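SufE-like protein 1, chloroplastic/mitochondrial (Arabidopsis thaliana, PDB 4PUI) activates the chloroplast cysteine desulfurase NFS2, which mobilises sulfur from L-cysteine for iron-sulfur cluster assembly, and carries a BolA domain, the part crystallised here. Local coordinates at residues 6-17 / 74-83. Numbering follows the deposited sequence.
Sequences RGMRIREKLEKE and LLQDELKSGL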
loop_
_atom_site.group_PDB
_atom_site.type_symbol
_atom_site.label_atom_id
_atom_site.label_comp_id
_atom_site.label_asym_id
_atom_site.label_seq_id
_atom_site.Cartn_x
_atom_site.Cartn_y
_atom_site.Cartn_z
ATOM N N ARG A 6 11.320 -3.573 -3.538
ATOM C CA ARG A 6 10.461 -2.862 -2.583
ATOM C C ARG A 6 8.985 -3.191 -2.820
ATOM O O ARG A 6 8.251 -3.449 -1.870
ATOM C CB ARG A 6 10.638 -1.336 -2.645
ATOM C CG ARG A 6 9.523 -0.577 -1.921
ATOM C CD ARG A 6 9.843 0.908 -1.690
ATOM N NE ARG A 6 10.986 1.039 -0.802
ATOM C CZ ARG A 6 12.093 1.715 -1.078
ATOM N NH1 ARG A 6 12.215 2.372 -2.223
ATOM N NH2 ARG A 6 13.079 1.743 -0.192
ATOM N N GLY A 7 8.556 -3.162 -4.078
ATOM C CA GLY A 7 7.175 -3.495 -4.417
ATOM C C GLY A 7 6.787 -4.862 -3.871
ATOM O O GLY A 7 5.695 -5.048 -3.336
ATOM N N MET A 8 7.690 -5.826 -4.013
ATOM C CA MET A 8 7.443 -7.177 -3.520
ATOM C C MET A 8 7.329 -7.193 -1.998
ATOM O O MET A 8 6.453 -7.866 -1.440
ATOM C CB MET A 8 8.530 -8.144 -4.006
ATOM C CG MET A 8 8.483 -8.401 -5.496
ATOM S SD MET A 8 6.838 -8.965 -6.019
ATOM C CE MET A 8 6.864 -10.676 -5.499
ATOM N N ARG A 9 8.203 -6.445 -1.324
ATOM C CA ARG A 9 8.114 -6.340 0.132
ATOM C C ARG A 9 6.801 -5.712 0.591
ATOM O O ARG A 9 6.214 -6.161 1.584
ATOM C CB ARG A 9 9.281 -5.525 0.713
ATOM C CG ARG A 9 10.602 -6.223 0.672
ATOM C CD ARG A 9 11.630 -5.506 1.552
ATOM N NE ARG A 9 11.802 -4.101 1.201
ATOM C CZ ARG A 9 12.732 -3.649 0.368
ATOM N NH1 ARG A 9 13.561 -4.493 -0.213
ATOM N NH2 ARG A 9 12.829 -2.351 0.107
ATOM N N ILE A 10 6.359 -4.669 -0.118
ATOM C CA ILE A 10 5.108 -3.985 0.212
ATOM C C ILE A 10 3.942 -4.957 0.058
ATOM O O ILE A 10 3.109 -5.075 0.954
ATOM C CB ILE A 10 4.895 -2.735 -0.677
ATOM C CG1 ILE A 10 5.857 -1.609 -0.271
ATOM C CG2 ILE A 10 3.445 -2.237 -0.605
ATOM C CD1 ILE A 10 5.820 -0.429 -1.245
ATOM N N ARG A 11 3.907 -5.673 -1.055
ATOM C CA ARG A 11 2.843 -6.650 -1.282
ATOM C C ARG A 11 2.847 -7.724 -0.188
ATOM O O ARG A 11 1.806 -8.077 0.351
ATOM C CB ARG A 11 2.984 -7.293 -2.661
ATOM C CG ARG A 11 2.051 -8.475 -2.871
ATOM C CD ARG A 11 1.985 -8.903 -4.327
ATOM N NE ARG A 11 0.999 -8.137 -5.075
ATOM C CZ ARG A 11 -0.314 -8.372 -5.047
ATOM N NH1 ARG A 11 -0.815 -9.353 -4.294
ATOM N NH2 ARG A 11 -1.133 -7.622 -5.771
ATOM N N GLU A 12 4.021 -8.237 0.153
ATOM C CA GLU A 12 4.080 -9.304 1.153
ATOM C C GLU A 12 3.647 -8.823 2.544
ATOM O O GLU A 12 2.975 -9.557 3.286
ATOM C CB GLU A 12 5.476 -9.931 1.195
ATOM C CG GLU A 12 5.709 -10.915 0.061
ATOM C CD GLU A 12 7.161 -11.323 -0.085
ATOM O OE1 GLU A 12 7.855 -11.422 0.949
ATOM O OE2 GLU A 12 7.602 -11.545 -1.237
ATOM N N LYS A 13 4.034 -7.602 2.892
ATOM C CA LYS A 13 3.683 -7.031 4.190
ATOM C C LYS A 13 2.166 -6.855 4.298
ATOM O O LYS A 13 1.563 -7.191 5.315
ATOM C CB LYS A 13 4.392 -5.694 4.395
ATOM C CG LYS A 13 4.075 -4.981 5.720
ATOM C CD LYS A 13 4.613 -5.745 6.917
ATOM C CE LYS A 13 4.365 -4.997 8.217
ATOM N NZ LYS A 13 5.548 -4.213 8.675
ATOM N N LEU A 14 1.552 -6.327 3.250
ATOM C CA LEU A 14 0.109 -6.123 3.288
ATOM C C LEU A 14 -0.653 -7.439 3.290
ATOM O O LEU A 14 -1.672 -7.559 3.974
ATOM C CB LEU A 14 -0.339 -5.251 2.120
ATOM C CG LEU A 14 0.307 -3.864 2.111
ATOM C CD1 LEU A 14 -0.048 -3.128 0.835
ATOM C CD2 LEU A 14 -0.100 -3.051 3.338
ATOM N N GLU A 15 -0.175 -8.410 2.518
ATOM C CA GLU A 15 -0.771 -9.745 2.512
ATOM C C GLU A 15 -0.696 -10.360 3.909
ATOM O O GLU A 15 -1.680 -10.901 4.414
ATOM C CB GLU A 15 -0.069 -10.661 1.501
ATOM C CG GLU A 15 -0.393 -10.347 0.054
ATOM C CD GLU A 15 0.441 -11.130 -0.928
ATOM O OE1 GLU A 15 1.483 -11.687 -0.522
ATOM O OE2 GLU A 15 0.049 -11.188 -2.111
ATOM N N LYS A 16 0.478 -10.274 4.523
ATOM C CA LYS A 16 0.705 -10.888 5.823
ATOM C C LYS A 16 -0.156 -10.246 6.908
ATOM O O LYS A 16 -0.735 -10.942 7.741
ATOM C CB LYS A 16 2.181 -10.790 6.212
ATOM C CG LYS A 16 2.500 -11.545 7.487
ATOM C CD LYS A 16 3.186 -10.663 8.508
ATOM C CE LYS A 16 4.693 -10.794 8.426
ATOM N NZ LYS A 16 5.341 -10.341 9.689
ATOM N N GLU A 17 -0.252 -8.922 6.897
ATOM C CA GLU A 17 -0.946 -8.233 7.988
ATOM C C GLU A 17 -2.439 -8.022 7.769
ATOM O O GLU A 17 -3.200 -7.976 8.738
ATOM C CB GLU A 17 -0.282 -6.898 8.316
ATOM C CG GLU A 17 1.113 -7.054 8.929
ATOM C CD GLU A 17 1.115 -7.807 10.260
ATOM O OE1 GLU A 17 0.095 -7.781 10.976
ATOM O OE2 GLU A 17 2.144 -8.428 10.595
ATOM N N LEU A 74 2.247 0.417 8.765
ATOM C CA LEU A 74 2.736 -0.897 8.365
ATOM C C LEU A 74 3.948 -0.795 7.459
ATOM O O LEU A 74 4.798 -1.689 7.435
ATOM C CB LEU A 74 1.652 -1.669 7.619
ATOM C CG LEU A 74 0.440 -2.113 8.424
ATOM C CD1 LEU A 74 -0.574 -2.746 7.488
ATOM C CD2 LEU A 74 0.844 -3.077 9.529
ATOM N N LEU A 75 4.018 0.290 6.696
ATOM C CA LEU A 75 5.055 0.421 5.687
ATOM C C LEU A 75 6.103 1.454 6.057
ATOM O O LEU A 75 6.864 1.893 5.198
ATOM C CB LEU A 75 4.435 0.769 4.331
ATOM C CG LEU A 75 3.461 -0.288 3.793
ATOM C CD1 LEU A 75 2.852 0.150 2.470
ATOM C CD2 LEU A 75 4.176 -1.620 3.647
ATOM N N GLN A 76 6.160 1.827 7.334
ATOM C CA GLN A 76 6.991 2.954 7.735
ATOM C C GLN A 76 8.465 2.716 7.454
ATOM O O GLN A 76 9.191 3.655 7.160
ATOM C CB GLN A 76 6.777 3.316 9.206
ATOM C CG GLN A 76 7.169 2.245 10.178
ATOM C CD GLN A 76 6.941 2.681 11.610
ATOM O OE1 GLN A 76 7.755 3.410 12.197
ATOM N NE2 GLN A 76 5.831 2.244 12.183
ATOM N N ASP A 77 8.905 1.464 7.503
ATOM C CA ASP A 77 10.334 1.209 7.285
ATOM C C ASP A 77 10.734 1.516 5.845
ATOM O O ASP A 77 11.851 1.947 5.592
ATOM C CB ASP A 77 10.705 -0.215 7.677
ATOM C CG ASP A 77 10.789 -0.387 9.180
ATOM O OD1 ASP A 77 11.130 0.599 9.870
ATOM O OD2 ASP A 77 10.504 -1.497 9.671
ATOM N N GLU A 78 9.805 1.326 4.914
ATOM C CA GLU A 78 10.044 1.696 3.515
ATOM C C GLU A 78 10.075 3.209 3.378
ATOM O O GLU A 78 10.930 3.768 2.685
ATOM C CB GLU A 78 8.956 1.119 2.600
ATOM C CG GLU A 78 8.765 -0.397 2.709
ATOM C CD GLU A 78 9.943 -1.185 2.180
ATOM O OE1 GLU A 78 10.808 -0.600 1.501
ATOM O OE2 GLU A 78 9.993 -2.408 2.436
ATOM N N LEU A 79 9.146 3.876 4.056
ATOM C CA LEU A 79 9.048 5.331 3.990
ATOM C C LEU A 79 10.300 6.003 4.541
ATOM O O LEU A 79 10.636 7.112 4.133
ATOM C CB LEU A 79 7.822 5.822 4.752
ATOM C CG LEU A 79 6.497 5.419 4.121
ATOM C CD1 LEU A 79 5.388 5.570 5.133
ATOM C CD2 LEU A 79 6.208 6.251 2.876
ATOM N N LYS A 80 10.975 5.323 5.464
ATOM C CA LYS A 80 12.217 5.819 6.065
ATOM C C LYS A 80 13.469 5.388 5.301
ATOM O O LYS A 80 14.581 5.513 5.827
ATOM C CB LYS A 80 12.345 5.315 7.505
ATOM C CG LYS A 80 11.274 5.798 8.473
ATOM C CD LYS A 80 11.329 4.954 9.739
ATOM C CE LYS A 80 10.257 5.338 10.745
ATOM N NZ LYS A 80 10.291 4.443 11.943
ATOM N N SER A 81 13.314 4.867 4.085
ATOM C CA SER A 81 14.481 4.363 3.353
ATOM C C SER A 81 14.324 4.337 1.839
ATOM O O SER A 81 14.867 3.452 1.165
ATOM C CB SER A 81 14.895 2.974 3.860
ATOM O OG SER A 81 13.838 2.038 3.740
ATOM N N GLY A 82 13.590 5.299 1.298
ATOM C CA GLY A 82 13.564 5.466 -0.141
ATOM C C GLY A 82 12.186 5.590 -0.744
ATOM O O GLY A 82 12.047 6.104 -1.850
ATOM N N LEU A 83 11.169 5.095 -0.037
ATOM C CA LEU A 83 9.790 5.235 -0.492
ATOM C C LEU A 83 9.317 6.651 -0.192
ATOM O O LEU A 83 9.403 7.106 0.945
ATOM C CB LEU A 83 8.888 4.221 0.213
ATOM C CG LEU A 83 7.396 4.267 -0.122
ATOM C CD1 LEU A 83 7.230 4.073 -1.602
ATOM C CD2 LEU A 83 6.611 3.192 0.664
HETATM O O HOH W 1 13.651 0.184 2.192
#
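I10 and L75 mark the tightly packed side of the contact between segment 6-17 of helix 5-18 and segment 74-83: I10 CG2 lies 3.9 Å from L75 CD1, the two side chains crossing at about a right angle. I10 also meets L83 tip to tip, and L14 CD2 touches a methyl of L74 and one of L75. F50 and L52 of the central strand and V25 of an edge strand pack on I10 from the sheet side.

R6, also buried, sends NE to E78 OE1 at 2.8 Å, on the anti side and well out of the carboxylate plane, the two planar groups turned 72° apart; L83 N lies over one face of its guanidinium, and E47 O holds NH1.

The looser side belongs to R9 and K13. Exposed R9 grips E78 side-on and nearly coplanar, NE to OE2 at 2.8 Å (N-H...O 174°) and NH2 to OE1 at 3.0 Å, both on syn lone pairs. OE1 therefore takes two charged donors, which probably keeps E78 ionised. K13, bent at chi2 and again at chi4, brings NZ to L74 O at 2.9 Å, in the carbonyl plane.

Helix 5-18 thus packs against the short helix and turn before strand 85-91, as in the alpha-beta-beta-alpha-alpha-beta order of the BolA domain.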